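Local coordinates for membrane protein (Acinetobacter baumannii AB307-0294, PDB 5DL5) that forms a beta-barrel channel of the OprD porin family in the outer membrane, probably admitting small solutes and some antibiotics, at residues D131-A136 with R218-V223; D201-S206 with V223-P228; N231-T236 with G282-G287; V302-G307 with D325-H330. All blocks are in the same frame, centred on the assembly; numbering follows the deposited sequence.

Contact 1 (D131-A136 with R218-V223)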
loop_
_atom_site.group_PDB
_atom_site.type_symbol
_atom_site.label_atom_id
_atom_site.label_comp_id
_atom_site.label_asym_id
_atom_site.label_seq_id
_atom_site.Cartn_x
_atom_site.Cartn_y
_atom_site.Cartn_z
ATOM N N ASP A 131 -2.918 -5.894 5.678
ATOM C CA ASP A 131 -2.639 -4.445 5.806
ATOM C C ASP A 131 -1.737 -4.075 6.997
ATOM O O ASP A 131 -1.859 -3.022 7.563
ATOM C CB ASP A 131 -3.926 -3.647 5.774
ATOM C CG ASP A 131 -4.861 -3.929 6.990
ATOM O OD1 ASP A 131 -4.663 -4.788 7.844
ATOM O OD2 ASP A 131 -5.832 -3.217 7.077
ATOM N N LEU A 132 -0.786 -4.922 7.311
ATOM C CA LEU A 132 0.218 -4.645 8.359
ATOM C C LEU A 132 1.119 -3.585 7.743
ATOM O O LEU A 132 1.447 -3.717 6.589
ATOM C CB LEU A 132 0.968 -5.913 8.652
ATOM C CG LEU A 132 0.007 -7.046 9.062
ATOM C CD1 LEU A 132 0.778 -8.271 9.369
ATOM C CD2 LEU A 132 -0.783 -6.674 10.311
ATOM N N PRO A 133 1.521 -2.566 8.484
ATOM C CA PRO A 133 2.391 -1.592 7.896
ATOM C C PRO A 133 3.723 -2.154 7.286
ATOM O O PRO A 133 4.353 -1.511 6.381
ATOM C CB PRO A 133 2.703 -0.653 9.059
ATOM C CG PRO A 133 1.537 -0.718 9.998
ATOM C CD PRO A 133 1.124 -2.175 9.875
ATOM N N VAL A 134 4.195 -3.227 7.927
ATOM C CA VAL A 134 5.459 -3.899 7.468
ATOM C C VAL A 134 5.255 -4.916 6.364
ATOM O O VAL A 134 6.265 -5.293 5.712
ATOM C CB VAL A 134 6.273 -4.592 8.623
ATOM C CG1 VAL A 134 6.797 -3.548 9.579
ATOM C CG2 VAL A 134 5.436 -5.647 9.289
ATOM N N LEU A 135 4.005 -5.271 6.055
ATOM C CA LEU A 135 3.715 -6.257 5.016
ATOM C C LEU A 135 2.323 -6.060 4.472
ATOM O O LEU A 135 1.417 -6.668 4.974
ATOM C CB LEU A 135 3.792 -7.688 5.602
ATOM C CG LEU A 135 3.806 -8.822 4.566
ATOM C CD1 LEU A 135 5.146 -8.808 3.882
ATOM C CD2 LEU A 135 3.630 -10.178 5.206
ATOM N N ALA A 136 2.159 -5.085 3.579
ATOM C CA ALA A 136 0.855 -4.598 3.212
ATOM C C ALA A 136 0.598 -4.943 1.694
ATOM O O ALA A 136 1.442 -4.621 0.789
ATOM C CB ALA A 136 0.768 -3.086 3.446
ATOM N N ARG A 218 12.522 -5.841 9.200
ATOM C CA ARG A 218 11.910 -4.541 9.155
ATOM C C ARG A 218 11.047 -4.277 10.359
ATOM O O ARG A 218 10.321 -5.180 10.798
ATOM C CB ARG A 218 11.106 -4.378 7.866
ATOM C CG ARG A 218 10.420 -3.036 7.736
ATOM C CD ARG A 218 10.193 -2.661 6.256
ATOM N NE ARG A 218 9.202 -3.420 5.677
ATOM C CZ ARG A 218 9.099 -3.752 4.349
ATOM N NH1 ARG A 218 10.027 -3.490 3.436
ATOM N NH2 ARG A 218 8.105 -4.525 4.034
ATOM N N HIS A 219 11.209 -3.092 10.943
ATOM C CA HIS A 219 10.346 -2.648 12.005
ATOM C C HIS A 219 9.669 -1.355 11.655
ATOM O O HIS A 219 10.266 -0.532 10.949
ATOM C CB HIS A 219 11.172 -2.554 13.302
ATOM C CG HIS A 219 11.779 -3.872 13.728
ATOM N ND1 HIS A 219 13.026 -4.289 13.319
ATOM C CD2 HIS A 219 11.267 -4.892 14.461
ATOM C CE1 HIS A 219 13.279 -5.485 13.817
ATOM N NE2 HIS A 219 12.222 -5.874 14.500
ATOM N N TYR A 220 8.469 -1.138 12.181
ATOM C CA TYR A 220 7.669 0.075 11.910
ATOM C C TYR A 220 7.147 0.506 13.277
ATOM O O TYR A 220 6.744 -0.319 14.097
ATOM C CB TYR A 220 6.478 -0.218 11.005
ATOM C CG TYR A 220 5.431 0.897 10.851
ATOM C CD1 TYR A 220 5.602 1.922 9.926
ATOM C CD2 TYR A 220 4.305 0.892 11.617
ATOM C CE1 TYR A 220 4.685 2.900 9.780
ATOM C CE2 TYR A 220 3.391 1.931 11.514
ATOM C CZ TYR A 220 3.562 2.854 10.538
ATOM O OH TYR A 220 2.684 3.852 10.371
ATOM N N ALA A 221 7.104 1.813 13.496
ATOM C CA ALA A 221 6.442 2.402 14.667
ATOM C C ALA A 221 5.613 3.612 14.193
ATOM O O ALA A 221 6.011 4.323 13.274
ATOM C CB ALA A 221 7.531 2.910 15.658
ATOM N N ASN A 222 4.537 3.906 14.901
ATOM C CA ASN A 222 3.731 5.107 14.630
ATOM C C ASN A 222 3.160 5.613 15.946
ATOM O O ASN A 222 2.802 4.845 16.867
ATOM C CB ASN A 222 2.600 4.803 13.657
ATOM C CG ASN A 222 1.579 5.942 13.531
ATOM O OD1 ASN A 222 0.556 5.930 14.163
ATOM N ND2 ASN A 222 1.846 6.879 12.679
ATOM N N VAL A 223 3.076 6.931 16.007
ATOM C CA VAL A 223 2.257 7.602 17.011
ATOM C C VAL A 223 1.441 8.719 16.314
ATOM O O VAL A 223 1.972 9.456 15.449
ATOM C CB VAL A 223 3.101 8.002 18.211
ATOM C CG1 VAL A 223 4.135 9.066 17.860
ATOM C CG2 VAL A 223 2.202 8.660 19.253
#

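Contact 2 (D201-S206 with V223-P228)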
loop_
_atom_site.group_PDB
_atom_site.type_symbol
_atom_site.label_atom_id
_atom_site.label_comp_id
_atom_site.label_asym_id
_atom_site.label_seq_id
_atom_site.Cartn_x
_atom_site.Cartn_y
_atom_site.Cartn_z
ATOM N N ASP A 201 -9.287 8.740 22.924
ATOM C CA ASP A 201 -9.761 8.994 21.551
ATOM C C ASP A 201 -8.826 9.929 20.786
ATOM O O ASP A 201 -8.897 9.923 19.615
ATOM C CB ASP A 201 -11.268 9.357 21.472
ATOM C CG ASP A 201 -11.615 10.352 22.381
ATOM O OD1 ASP A 201 -10.648 11.028 22.689
ATOM O OD2 ASP A 201 -12.782 10.448 22.846
ATOM N N ASN A 202 -7.927 10.660 21.432
ATOM C CA ASN A 202 -7.002 11.476 20.711
ATOM C C ASN A 202 -5.639 10.822 20.339
ATOM O O ASN A 202 -4.923 11.377 19.517
ATOM C CB ASN A 202 -6.724 12.687 21.481
ATOM C CG ASN A 202 -7.937 13.593 21.611
ATOM O OD1 ASN A 202 -8.962 13.423 20.963
ATOM N ND2 ASN A 202 -7.811 14.535 22.460
ATOM N N LEU A 203 -5.250 9.739 21.021
ATOM C CA LEU A 203 -3.898 9.182 20.911
ATOM C C LEU A 203 -3.839 7.669 20.659
ATOM O O LEU A 203 -4.531 6.847 21.358
ATOM C CB LEU A 203 -3.123 9.525 22.174
ATOM C CG LEU A 203 -1.762 8.908 22.410
ATOM C CD1 LEU A 203 -0.776 9.578 21.518
ATOM C CD2 LEU A 203 -1.301 8.914 23.888
ATOM N N ASN A 204 -3.098 7.296 19.611
ATOM C CA ASN A 204 -2.791 5.924 19.446
ATOM C C ASN A 204 -1.417 5.692 18.874
ATOM O O ASN A 204 -0.750 6.607 18.388
ATOM C CB ASN A 204 -3.840 5.301 18.629
ATOM C CG ASN A 204 -3.994 5.973 17.361
ATOM O OD1 ASN A 204 -3.149 5.858 16.564
ATOM N ND2 ASN A 204 -5.069 6.703 17.175
ATOM N N ALA A 205 -0.962 4.471 19.011
ATOM C CA ALA A 205 0.377 4.124 18.623
ATOM C C ALA A 205 0.438 2.661 18.159
ATOM O O ALA A 205 -0.492 1.865 18.429
ATOM C CB ALA A 205 1.336 4.299 19.759
ATOM N N SER A 206 1.474 2.373 17.395
ATOM C CA SER A 206 1.738 0.990 16.894
ATOM C C SER A 206 3.147 0.661 16.612
ATOM O O SER A 206 3.955 1.519 16.423
ATOM C CB SER A 206 0.882 0.700 15.747
ATOM O OG SER A 206 1.180 1.442 14.674
ATOM N N VAL A 223 3.076 6.931 16.007
ATOM C CA VAL A 223 2.257 7.602 17.011
ATOM C C VAL A 223 1.441 8.719 16.314
ATOM O O VAL A 223 1.972 9.456 15.449
ATOM C CB VAL A 223 3.101 8.002 18.211
ATOM C CG1 VAL A 223 4.135 9.066 17.860
ATOM C CG2 VAL A 223 2.202 8.660 19.253
ATOM N N ASN A 224 0.205 8.868 16.741
ATOM C CA ASN A 224 -0.762 9.683 16.143
ATOM C C ASN A 224 -1.555 10.346 17.265
ATOM O O ASN A 224 -2.068 9.700 18.154
ATOM C CB ASN A 224 -1.611 8.916 15.082
ATOM C CG ASN A 224 -2.483 9.835 14.305
ATOM O OD1 ASN A 224 -3.514 10.312 14.804
ATOM N ND2 ASN A 224 -2.011 10.227 13.111
ATOM N N PHE A 225 -1.541 11.693 17.257
ATOM C CA PHE A 225 -2.096 12.507 18.344
ATOM C C PHE A 225 -2.956 13.608 17.693
ATOM O O PHE A 225 -2.475 14.395 16.906
ATOM C CB PHE A 225 -1.049 13.129 19.273
ATOM C CG PHE A 225 -1.671 13.972 20.379
ATOM C CD1 PHE A 225 -2.502 13.401 21.320
ATOM C CD2 PHE A 225 -1.505 15.311 20.410
ATOM C CE1 PHE A 225 -3.150 14.170 22.295
ATOM C CE2 PHE A 225 -2.130 16.103 21.400
ATOM C CZ PHE A 225 -2.955 15.520 22.322
ATOM N N LYS A 226 -4.237 13.568 18.005
ATOM C CA LYS A 226 -5.168 14.565 17.630
ATOM C C LYS A 226 -5.499 15.503 18.761
ATOM O O LYS A 226 -5.992 15.080 19.790
ATOM C CB LYS A 226 -6.452 13.929 17.214
ATOM C CG LYS A 226 -7.493 14.997 16.855
ATOM C CD LYS A 226 -8.701 14.303 16.277
ATOM C CE LYS A 226 -9.841 15.293 16.090
ATOM N NZ LYS A 226 -11.019 14.483 15.649
ATOM N N GLN A 227 -5.365 16.794 18.476
ATOM C CA GLN A 227 -5.518 17.855 19.420
ATOM C C GLN A 227 -6.697 18.805 19.043
ATOM O O GLN A 227 -6.600 19.611 18.127
ATOM C CB GLN A 227 -4.172 18.540 19.456
ATOM C CG GLN A 227 -3.780 18.940 20.858
ATOM C CD GLN A 227 -4.474 20.140 21.203
ATOM O OE1 GLN A 227 -4.635 20.951 20.332
ATOM N NE2 GLN A 227 -4.977 20.257 22.415
ATOM N N PRO A 228 -7.841 18.638 19.701
ATOM C CA PRO A 228 -9.054 19.433 19.482
ATOM C C PRO A 228 -8.801 20.902 19.641
ATOM O O PRO A 228 -8.004 21.248 20.504
ATOM C CB PRO A 228 -9.979 18.985 20.629
ATOM C CG PRO A 228 -9.557 17.595 20.903
ATOM C CD PRO A 228 -8.065 17.616 20.737
#

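Contact 3 (N231-T236 with G282-G287)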
loop_
_atom_site.group_PDB
_atom_site.type_symbol
_atom_site.label_atom_id
_atom_site.label_comp_id
_atom_site.label_asym_id
_atom_site.label_seq_id
_atom_site.Cartn_x
_atom_site.Cartn_y
_atom_site.Cartn_z
ATOM N N ASN A 231 -14.129 25.656 17.254
ATOM C CA ASN A 231 -14.925 25.726 16.006
ATOM C C ASN A 231 -14.875 24.484 15.156
ATOM O O ASN A 231 -14.825 24.615 13.938
ATOM C CB ASN A 231 -14.616 26.979 15.154
ATOM C CG ASN A 231 -15.315 28.181 15.665
ATOM O OD1 ASN A 231 -16.160 28.789 14.994
ATOM N ND2 ASN A 231 -15.001 28.530 16.886
ATOM N N ASP A 232 -14.918 23.297 15.789
ATOM C CA ASP A 232 -14.873 22.019 15.081
ATOM C C ASP A 232 -13.601 21.998 14.203
ATOM O O ASP A 232 -13.619 22.010 12.956
ATOM C CB ASP A 232 -16.218 21.746 14.337
ATOM C CG ASP A 232 -16.107 21.761 12.780
ATOM O OD1 ASP A 232 -16.097 22.863 12.191
ATOM O OD2 ASP A 232 -16.049 20.669 12.140
ATOM N N SER A 233 -12.478 22.027 14.907
ATOM C CA SER A 233 -11.157 22.149 14.293
ATOM C C SER A 233 -10.227 21.328 15.048
ATOM O O SER A 233 -10.438 21.061 16.237
ATOM C CB SER A 233 -10.640 23.602 14.439
ATOM O OG SER A 233 -11.402 24.457 13.694
ATOM N N SER A 234 -9.112 21.023 14.447
ATOM C CA SER A 234 -8.183 20.212 15.148
ATOM C C SER A 234 -6.885 20.251 14.467
ATOM O O SER A 234 -6.804 20.582 13.314
ATOM C CB SER A 234 -8.610 18.717 15.175
ATOM O OG SER A 234 -8.582 18.201 13.855
ATOM N N LEU A 235 -5.921 19.792 15.216
ATOM C CA LEU A 235 -4.587 19.590 14.769
ATOM C C LEU A 235 -4.236 18.171 15.034
ATOM O O LEU A 235 -4.382 17.732 16.155
ATOM C CB LEU A 235 -3.642 20.525 15.518
ATOM C CG LEU A 235 -2.652 21.130 14.519
ATOM C CD1 LEU A 235 -3.186 22.467 14.067
ATOM C CD2 LEU A 235 -1.269 21.271 15.126
ATOM N N THR A 236 -3.756 17.475 14.023
ATOM C CA THR A 236 -3.324 16.119 14.166
ATOM C C THR A 236 -1.832 16.022 13.798
ATOM O O THR A 236 -1.430 16.412 12.687
ATOM C CB THR A 236 -4.138 15.199 13.214
ATOM O OG1 THR A 236 -5.488 15.428 13.505
ATOM C CG2 THR A 236 -3.749 13.643 13.287
ATOM N N GLY A 282 1.891 17.386 10.403
ATOM C CA GLY A 282 0.910 18.103 11.190
ATOM C C GLY A 282 -0.187 18.558 10.246
ATOM O O GLY A 282 0.141 19.048 9.188
ATOM N N THR A 283 -1.457 18.293 10.591
ATOM C CA THR A 283 -2.626 18.615 9.793
ATOM C C THR A 283 -3.512 19.495 10.608
ATOM O O THR A 283 -3.873 19.138 11.715
ATOM C CB THR A 283 -3.398 17.303 9.401
ATOM O OG1 THR A 283 -2.483 16.492 8.729
ATOM C CG2 THR A 283 -4.555 17.522 8.468
ATOM N N TYR A 284 -3.864 20.651 10.067
ATOM C CA TYR A 284 -4.809 21.521 10.707
ATOM C C TYR A 284 -6.045 21.392 9.903
ATOM O O TYR A 284 -5.983 21.605 8.713
ATOM C CB TYR A 284 -4.308 22.962 10.670
ATOM C CG TYR A 284 -5.341 23.981 11.045
ATOM C CD1 TYR A 284 -6.005 23.909 12.257
ATOM C CD2 TYR A 284 -5.676 25.016 10.187
ATOM C CE1 TYR A 284 -6.942 24.871 12.625
ATOM C CE2 TYR A 284 -6.568 26.014 10.571
ATOM C CZ TYR A 284 -7.219 25.926 11.785
ATOM O OH TYR A 284 -8.191 26.842 12.173
ATOM N N ALA A 285 -7.167 21.126 10.554
ATOM C CA ALA A 285 -8.445 20.966 9.873
ATOM C C ALA A 285 -9.440 21.852 10.521
ATOM O O ALA A 285 -9.462 22.064 11.731
ATOM C CB ALA A 285 -8.874 19.481 9.964
ATOM N N THR A 286 -10.179 22.540 9.697
ATOM C CA THR A 286 -11.204 23.413 10.153
ATOM C C THR A 286 -12.342 23.537 9.120
ATOM O O THR A 286 -12.147 23.892 7.927
ATOM C CB THR A 286 -10.649 24.816 10.473
ATOM O OG1 THR A 286 -11.695 25.641 10.991
ATOM C CG2 THR A 286 -10.075 25.488 9.237
ATOM N N GLY A 287 -13.554 23.264 9.574
ATOM C CA GLY A 287 -14.735 23.314 8.674
ATOM C C GLY A 287 -14.523 22.427 7.442
ATOM O O GLY A 287 -14.255 21.247 7.597
HETATM O O HOH W 1 -6.517 17.714 12.322
HETATM O O HOH W 2 -0.793 15.061 10.318
#

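Contact 4 (V302-G307 with D325-H330)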
loop_
_atom_site.group_PDB
_atom_site.type_symbol
_atom_site.label_atom_id
_atom_site.label_comp_id
_atom_site.label_asym_id
_atom_site.label_seq_id
_atom_site.Cartn_x
_atom_site.Cartn_y
_atom_site.Cartn_z
ATOM N N VAL A 302 21.263 2.773 2.103
ATOM C CA VAL A 302 20.354 2.434 1.064
ATOM C C VAL A 302 19.175 3.259 1.308
ATOM O O VAL A 302 18.878 3.610 2.465
ATOM C CB VAL A 302 20.070 0.850 1.024
ATOM C CG1 VAL A 302 19.344 0.359 2.275
ATOM C CG2 VAL A 302 19.280 0.412 -0.183
ATOM N N GLY A 303 18.411 3.523 0.239
ATOM C CA GLY A 303 17.049 4.012 0.382
ATOM C C GLY A 303 16.036 2.988 0.889
ATOM O O GLY A 303 16.392 1.875 1.223
ATOM N N TYR A 304 14.797 3.420 1.022
ATOM C CA TYR A 304 13.668 2.594 1.461
ATOM C C TYR A 304 13.176 1.769 0.239
ATOM O O TYR A 304 12.148 2.085 -0.376
ATOM C CB TYR A 304 12.618 3.381 2.211
ATOM C CG TYR A 304 11.542 2.510 2.792
ATOM C CD1 TYR A 304 11.875 1.489 3.674
ATOM C CD2 TYR A 304 10.188 2.589 2.407
ATOM C CE1 TYR A 304 10.931 0.622 4.151
ATOM C CE2 TYR A 304 9.208 1.767 2.976
ATOM C CZ TYR A 304 9.580 0.725 3.782
ATOM O OH TYR A 304 8.728 -0.247 4.303
ATOM N N ASP A 305 13.959 0.735 -0.127
ATOM C CA ASP A 305 13.801 -0.005 -1.444
ATOM C C ASP A 305 12.733 -1.128 -1.169
ATOM O O ASP A 305 13.064 -2.302 -1.172
ATOM C CB ASP A 305 15.132 -0.580 -1.899
ATOM C CG ASP A 305 16.106 0.429 -2.493
ATOM O OD1 ASP A 305 16.020 1.643 -2.227
ATOM O OD2 ASP A 305 17.133 -0.020 -3.037
ATOM N N TYR A 306 11.530 -0.714 -0.741
ATOM C CA TYR A 306 10.435 -1.607 -0.406
ATOM C C TYR A 306 9.862 -2.270 -1.686
ATOM O O TYR A 306 9.963 -1.778 -2.837
ATOM C CB TYR A 306 9.368 -0.927 0.462
ATOM C CG TYR A 306 8.367 -0.073 -0.338
ATOM C CD1 TYR A 306 8.693 1.202 -0.779
ATOM C CD2 TYR A 306 7.145 -0.578 -0.729
ATOM C CE1 TYR A 306 7.813 1.973 -1.541
ATOM C CE2 TYR A 306 6.309 0.159 -1.486
ATOM C CZ TYR A 306 6.651 1.418 -1.914
ATOM O OH TYR A 306 5.835 2.157 -2.731
ATOM N N GLY A 307 9.232 -3.402 -1.501
ATOM C CA GLY A 307 8.541 -4.007 -2.647
ATOM C C GLY A 307 9.411 -4.812 -3.550
ATOM O O GLY A 307 8.904 -5.323 -4.505
ATOM N N ASP A 325 7.694 7.951 -4.103
ATOM C CA ASP A 325 7.603 7.736 -2.669
ATOM C C ASP A 325 8.679 8.443 -1.874
ATOM O O ASP A 325 8.716 8.275 -0.624
ATOM C CB ASP A 325 7.694 6.283 -2.376
ATOM C CG ASP A 325 6.426 5.536 -2.829
ATOM O OD1 ASP A 325 5.301 5.975 -2.554
ATOM O OD2 ASP A 325 6.611 4.471 -3.371
ATOM N N PHE A 326 9.568 9.185 -2.513
ATOM C CA PHE A 326 10.550 10.042 -1.710
ATOM C C PHE A 326 11.374 9.176 -0.757
ATOM O O PHE A 326 11.561 9.439 0.398
ATOM C CB PHE A 326 9.875 11.273 -1.051
ATOM C CG PHE A 326 9.258 12.216 -2.115
ATOM C CD1 PHE A 326 8.008 11.951 -2.671
ATOM C CD2 PHE A 326 9.982 13.288 -2.632
ATOM C CE1 PHE A 326 7.498 12.746 -3.741
ATOM C CE2 PHE A 326 9.484 14.133 -3.659
ATOM C CZ PHE A 326 8.260 13.799 -4.263
ATOM N N ILE A 327 11.948 8.153 -1.391
ATOM C CA ILE A 327 12.588 6.988 -0.702
ATOM C C ILE A 327 13.979 6.782 -1.177
ATOM O O ILE A 327 14.573 5.793 -0.858
ATOM C CB ILE A 327 11.817 5.643 -0.979
ATOM C CG1 ILE A 327 11.656 5.418 -2.508
ATOM C CG2 ILE A 327 10.601 5.561 -0.093
ATOM C CD1 ILE A 327 11.049 4.054 -2.890
ATOM N N GLY A 328 14.575 7.725 -1.846
ATOM C CA GLY A 328 15.959 7.649 -2.243
ATOM C C GLY A 328 16.934 7.677 -1.050
ATOM O O GLY A 328 16.623 8.102 0.082
ATOM N N ASN A 329 18.094 7.185 -1.367
ATOM C CA ASN A 329 19.199 7.047 -0.454
ATOM C C ASN A 329 19.577 8.474 0.097
ATOM O O ASN A 329 19.851 9.336 -0.689
ATOM C CB ASN A 329 20.324 6.344 -1.136
ATOM C CG ASN A 329 21.547 6.087 -0.227
ATOM O OD1 ASN A 329 21.937 6.907 0.610
ATOM N ND2 ASN A 329 22.254 5.052 -0.547
ATOM N N HIS A 330 19.466 8.660 1.437
ATOM C CA HIS A 330 19.701 9.993 2.141
ATOM C C HIS A 330 18.688 11.034 1.794
ATOM O O HIS A 330 18.893 12.164 2.120
ATOM C CB HIS A 330 21.131 10.522 1.853
ATOM C CG HIS A 330 22.158 9.956 2.772
ATOM N ND1 HIS A 330 22.420 8.584 2.873
ATOM C CD2 HIS A 330 22.942 10.563 3.711
ATOM C CE1 HIS A 330 23.353 8.376 3.800
ATOM N NE2 HIS A 330 23.674 9.556 4.330
HETATM O O HOH W 3 19.566 6.359 3.123
#

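Contact 1 (D131-A136 with R218-V223)
R218 and Y220 reach from the barrel wall to P133 and V134, which lie on a type I beta turn running from L132 to L135. The turn belongs to a segment folded against the inside of the OprD-family barrel, an arrangement consistent with the inward-folded loops that narrow porin channels. P133 rests on one face of the Y220 ring: CB stands 3.5 Å from the ring centroid and 16° off its normal, a CH-pi contact, while CG leans over the CD2–CE2 side. The proline and the tyrosine side chain cross at about a right angle. Beside this CH-pi contact, V134 CG1 packs 3.6 Å from Y220 CB. The polar grip comes from the arginine. R218 starts with CG anti to the backbone N (chi1 180°) and then bends at chi3, which turns its guanidinium back to the turn. The R218 aliphatic stem passes V134 CG1, with CG at 4.1 Å. Further out, R218 NH1 forms a salt bridge with D311, and the P133 carbonyl receives the hydroxyl of Y242, whose ring also meets that of Y220. Within the turn, L135 N bonds to L132 O at 3.0 Å, closing it. R218 NH2 donates to V134 O at 2.6 Å, the oxygen lying within the guanidinium plane on a nearly straight bond (171° at the hydrogen), with the donor tilted from the carbonyl plane.

Contact 2 (D201-S206 with V223-P228)
The F225 ring meets L203 at its edge, where CB of the leucine lies near the ring plane, 4.0 Å from F225 CD1. On the other side of the sheet the amides of N204 and N224 run alongside each other in the same direction, with their planes only 3° apart. They touch by N204 OD1 against N224 CB at 3.7 Å, not by an amide-to-amide bond; N224 ND2 is instead hydrogen-bonded to D238 on the next strand. N204 CG sits between its own backbone N and carbonyl carbon (chi1 56°), which brings OD1 toward N224. Beyond the phenylalanine, L203 CD1 meets V223 CG2 at 3.9 Å, and A205 faces V223 more loosely, so L203, A205, V223 and F225 form an apolar face that probably borders lipid. The backbones hold all this in register. N204 and N224 are a hydrogen-bonded pair, exchanging two N–H...O bonds, with N204 N to N224 O and N224 N to N204 O each at 3.0 Å. L203–F225 and A205–V223 are the non-hydrogen-bonded pairs. Just before strand 203-212 begins, N202 O accepts K226 N at 2.7 Å, and F225 CA approaches the same oxygen in a CA-H...O contact. K226 then extends fully, its chain leading away from N202. The arrangement is that of an antiparallel beta hairpin, strands 203-212 and 216-229 of the porin barrel, with apolar and polar residues alternating between its two faces.

Contact 3 (N231-T236 with G282-G287)
S233 and T286 bring their hydroxyls together through different first torsions: S233 OG is anti to its carbonyl carbon (chi1 -67°), T286 OG1 anti to its backbone N (chi1 -177°). The two oxygens share a hydrogen bond of 3.0 Å at the end of the strand pair. L235 and Y284 meet on the same face, where L235 CD1 packs against Y284 CB at 3.6 Å and the side chains cross at about a right angle. The opposite face is mostly polar, A285 apart. Water 1 ties S234 OG (2.6 Å) and T236 OG1 together and donates to the carbonyl O of T283, while a second water bridges T236 O and T283 OG1. Backbone bonds run in antiparallel pairs: S234 with A285, where A285 N reaches S234 O at 2.8 Å, and T236 with T283, where T236 N to T283 O and T283 N to T236 O are each 2.8 Å. CA-H...O contacts such as L235 CA to T283 O fill the positions between. Strand 233-246 lies between strand 273-286 and strand 216-229, whose K226 and N224 touch S234 and T236; beyond 273-286 comes strand 289-300, with S290 against T283 and A285.

Contact 4 (V302-G307 with D325-H330)
I327 is wedged tightly against G303 and Y304, whereas the ends are looser: partly exposed Y306 touches D325, and partly exposed H330 is linked to V302 only through water. At the tight centre, the I327 carbonyl O accepts Y304 N at 3.0 Å and lies 3.3 Å from G303 CA. The chain can come this near because G303 carries no side chain, and its CA stands 3.8 Å from that of N329. I327 CG1 lies between its backbone N and carbonyl carbon (chi1 54°), sending CD1 to 3.4 Å from Y304 O; CG2 meets the Y304 ring at its edge. Y304 and D305 are each the centre of an inverse gamma turn. Toward one end, Y306 OH donates a short 2.5 Å bond to D325 OD2, approaching from above the carboxylate plane; ring and carboxylate planes are 57° apart. D325 also accepts from S321, and a bound detergent lies about 5 Å from its side chain. At the other end, H330 ND1 donates to N329 OD1, and a water accepts H330 N and lies 2.9 Å from V302 O. Both segments belong to the long loop between strands 289-300 and 332-341, folded over I277 and N275 of strand 273-286, while N329 bonds by its backbone to K364 of strand 351-365.

Contacts 1 and 4 are buried and involve loops; contacts 2 and 3 lie on the surface and pair barrel strands edge to edge. Strand 216-229 serves both contact 1 and contact 2, which share V223, and it also neighbours strand 233-246 of contact 3, to which contact 2 is joined by a probable hydrogen bond from Q227 N to L235 O at 2.7 Å. The surface contacts depend on regular backbone bonding between strands whose two faces differ in polarity, with ordered waters in contact 3. The buried ones rely more on particular side chains: an arginine on a carbonyl in contact 1, a tyrosine on a carboxylate in contact 4. These two meet where R218 packs against Y304 and Y306.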